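Local coordinates for hypothetical protein (Legionella pneumophila subsp. pneumophila, PDB 4KH9), which is of unknown function but binds calcium, as a three-domain member of the DUF4785 family, at residues K178-I183 with E222-L227. Numbering follows the deposited sequence.
Sequences KLKATI and EGTATL
The side chain of Lys180 runs past Thr224 and crosses that of Glu222 at a slant. Its CG lies anti to the backbone N (chi1 -173°), and the rest of the chain runs on fully extended. This carries the ammonium group along the sheet to the carboxylate, where Lys180 NZ forms a salt bridge with Glu222 OE2 at 3.2 Å. The methylene Lys180 CE lies 3.1 Å from Glu222 OE2. On the way, Lys180 CG passes 4.2 Å from the methyl Thr224 CG2. Lys178 and Thr226 share this face, which is largely open to solvent.

Leu179, Ala181 and Ala225 point to the other face, which is buried. Here Leu227 CD1 packs 4.0 Å from Leu179 CB and also touches Leu179 CD1. Leu201 and Phe261 meet both leucines from the facing strands. Gly223 brings no side chain to this face.

Four backbone hydrogen bonds join the strands, two for each of the pairs Leu179-Ala225 and Ala181-Gly223. The shortest, Ala181 N to Gly223 O, is 2.7 Å, and Leu179 N to Ala225 O is 2.8 Å. The return bond from Ala225 N to Leu179 O is longer, at 3.2 Å. Leu179 O also receives a CA-H...O contact from Thr224.

Neighbours flank the pair on both sides. Lys180 and Thr182 make backbone hydrogen bonds with Asp169 and Glu167, and Asp169 OD1 also accepts from Lys180 N. Glu222 and Thr224 form backbone hydrogen bonds with Thr214 and Asn212 of strand 208-217. An antiparallel pair with one polar face and one face packed inward is consistent with the immunoglobulin-like beta-sandwich expected for the central DUF4785 domain, which belongs to the E-set clan.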
ATOM      1  N   LYS A 178       4.838 -14.524   6.729  1.00 32.09           N
ATOM      2  CA  LYS A 178       3.829 -14.110   7.683  1.00 32.63           C
ATOM      3  C   LYS A 178       3.908 -12.596   7.816  1.00 35.84           C
ATOM      4  O   LYS A 178       4.981 -12.044   8.103  1.00 36.89           O
ATOM      5  CB  LYS A 178       4.007 -14.803   9.030  1.00 34.23           C
ATOM      6  CG  LYS A 178       2.888 -14.444  10.044  1.00 34.17           C
ATOM      7  CD  LYS A 178       2.534 -15.615  10.978  1.00 43.31           C
ATOM      8  CE  LYS A 178       3.664 -15.983  11.922  1.00 50.87           C
ATOM      9  NZ  LYS A 178       3.265 -17.015  12.911  1.00 52.89           N
ATOM     10  N   LEU A 179       2.793 -11.929   7.569  1.00 29.40           N
ATOM     11  CA  LEU A 179       2.688 -10.486   7.726  1.00 28.63           C
ATOM     12  C   LEU A 179       2.217 -10.191   9.144  1.00 30.45           C
ATOM     13  O   LEU A 179       1.290 -10.844   9.610  1.00 28.50           O
ATOM     14  CB  LEU A 179       1.703  -9.905   6.683  1.00 28.22           C
ATOM     15  CG  LEU A 179       1.476  -8.375   6.709  1.00 32.41           C
ATOM     16  CD1 LEU A 179       1.152  -7.873   5.347  1.00 33.31           C
ATOM     17  CD2 LEU A 179       0.310  -8.013   7.609  1.00 33.20           C
ATOM     18  N   LYS A 180       2.810  -9.192   9.796  1.00 25.42           N
ATOM     19  CA  LYS A 180       2.357  -8.724  11.095  1.00 26.24           C
ATOM     20  C   LYS A 180       1.995  -7.226  10.976  1.00 33.72           C
ATOM     21  O   LYS A 180       2.778  -6.439  10.453  1.00 33.17           O
ATOM     22  CB  LYS A 180       3.401  -8.980  12.173  1.00 30.39           C
ATOM     23  CG  LYS A 180       2.928  -8.673  13.583  1.00 45.33           C
ATOM     24  CD  LYS A 180       4.115  -8.808  14.541  1.00 57.97           C
ATOM     25  CE  LYS A 180       3.737  -8.475  15.952  1.00 66.09           C
ATOM     26  NZ  LYS A 180       4.932  -8.376  16.839  1.00 77.20           N
ATOM     27  N   ALA A 181       0.781  -6.850  11.406  1.00 30.38           N
ATOM     28  CA  ALA A 181       0.332  -5.464  11.388  1.00 29.65           C
ATOM     29  C   ALA A 181       0.085  -4.964  12.802  1.00 31.30           C
ATOM     30  O   ALA A 181      -0.229  -5.752  13.700  1.00 31.11           O
ATOM     31  CB  ALA A 181      -0.938  -5.330  10.564  1.00 30.65           C
ATOM     32  N   THR A 182       0.302  -3.681  13.016  1.00 26.81           N
ATOM     33  CA  THR A 182       0.012  -3.019  14.290  1.00 27.10           C
ATOM     34  C   THR A 182      -1.015  -1.962  13.986  1.00 31.70           C
ATOM     35  O   THR A 182      -0.835  -1.215  13.029  1.00 30.80           O
ATOM     36  CB  THR A 182       1.273  -2.466  14.948  1.00 38.44           C
ATOM     37  OG1 THR A 182       2.290  -3.474  14.883  1.00 41.59           O
ATOM     38  CG2 THR A 182       1.020  -2.030  16.403  1.00 32.51           C
ATOM     39  N   ILE A 183      -2.101  -1.930  14.768  1.00 29.85           N
ATOM     40  CA  ILE A 183      -3.244  -1.023  14.606  1.00 28.89           C
ATOM     41  C   ILE A 183      -3.481  -0.365  15.958  1.00 32.54           C
ATOM     42  O   ILE A 183      -3.752  -1.055  16.938  1.00 29.10           O
ATOM     43  CB  ILE A 183      -4.487  -1.841  14.088  1.00 30.47           C
ATOM     44  CG1 ILE A 183      -4.184  -2.537  12.739  1.00 29.36           C
ATOM     45  CG2 ILE A 183      -5.759  -0.959  14.003  1.00 31.01           C
ATOM     46  CD1 ILE A 183      -4.923  -3.937  12.520  1.00 37.51           C
ATOM     47  N   GLU A 222      -2.714  -6.252  17.299  1.00 29.31           N
ATOM     48  CA  GLU A 222      -1.770  -6.836  16.351  1.00 30.17           C
ATOM     49  C   GLU A 222      -2.526  -7.787  15.459  1.00 33.59           C
ATOM     50  O   GLU A 222      -3.451  -8.445  15.918  1.00 34.13           O
ATOM     51  CB  GLU A 222      -0.616  -7.544  17.067  1.00 33.22           C
ATOM     52  CG  GLU A 222       0.359  -6.589  17.734  1.00 47.48           C
ATOM     53  CD  GLU A 222       1.463  -7.270  18.519  1.00 79.41           C
ATOM     54  OE1 GLU A 222       1.150  -8.186  19.316  1.00 82.11           O
ATOM     55  OE2 GLU A 222       2.632  -6.840  18.388  1.00 77.03           O
ATOM     56  N   GLY A 223      -2.158  -7.842  14.190  1.00 29.40           N
ATOM     57  CA  GLY A 223      -2.805  -8.740  13.250  1.00 28.81           C
ATOM     58  C   GLY A 223      -1.790  -9.542  12.464  1.00 33.32           C
ATOM     59  O   GLY A 223      -0.740  -9.017  12.112  1.00 33.01           O
ATOM     60  N   THR A 224      -2.073 -10.822  12.205  1.00 29.22           N
ATOM     61  CA  THR A 224      -1.199 -11.649  11.378  1.00 29.12           C
ATOM     62  C   THR A 224      -1.997 -12.359  10.303  1.00 32.20           C
ATOM     63  O   THR A 224      -3.192 -12.607  10.478  1.00 30.00           O
ATOM     64  CB  THR A 224      -0.388 -12.699  12.181  1.00 34.13           C
ATOM     65  OG1 THR A 224      -1.268 -13.674  12.739  1.00 34.19           O
ATOM     66  CG2 THR A 224       0.494 -12.094  13.247  1.00 34.31           C
ATOM     67  N   ALA A 225      -1.306 -12.723   9.216  1.00 29.49           N
ATOM     68  CA  ALA A 225      -1.780 -13.541   8.109  1.00 31.07           C
ATOM     69  C   ALA A 225      -0.591 -14.058   7.327  1.00 34.30           C
ATOM     70  O   ALA A 225       0.454 -13.407   7.298  1.00 35.10           O
ATOM     71  CB  ALA A 225      -2.702 -12.727   7.197  1.00 32.87           C
ATOM     72  N   THR A 226      -0.768 -15.186   6.645  1.00 30.72           N
ATOM     73  CA  THR A 226       0.210 -15.786   5.739  1.00 31.44           C
ATOM     74  C   THR A 226      -0.097 -15.274   4.365  1.00 35.50           C
ATOM     75  O   THR A 226      -1.257 -15.329   3.934  1.00 35.22           O
ATOM     76  CB  THR A 226       0.158 -17.344   5.813  1.00 37.54           C
ATOM     77  OG1 THR A 226       0.512 -17.701   7.129  1.00 43.54           O
ATOM     78  CG2 THR A 226       1.131 -18.031   4.836  1.00 30.76           C
ATOM     79  N   LEU A 227       0.929 -14.815   3.654  1.00 31.69           N
ATOM     80  CA  LEU A 227       0.726 -14.313   2.300  1.00 31.69           C
ATOM     81  C   LEU A 227       1.001 -15.457   1.360  1.00 37.61           C
ATOM     82  O   LEU A 227       2.130 -15.948   1.269  1.00 37.01           O
ATOM     83  CB  LEU A 227       1.610 -13.086   2.028  1.00 31.41           C
ATOM     84  CG  LEU A 227       1.261 -11.835   2.838  1.00 35.19           C
ATOM     85  CD1 LEU A 227       2.446 -10.931   2.930  1.00 33.63           C
ATOM     86  CD2 LEU A 227       0.084 -11.061   2.232  1.00 36.55           C
TER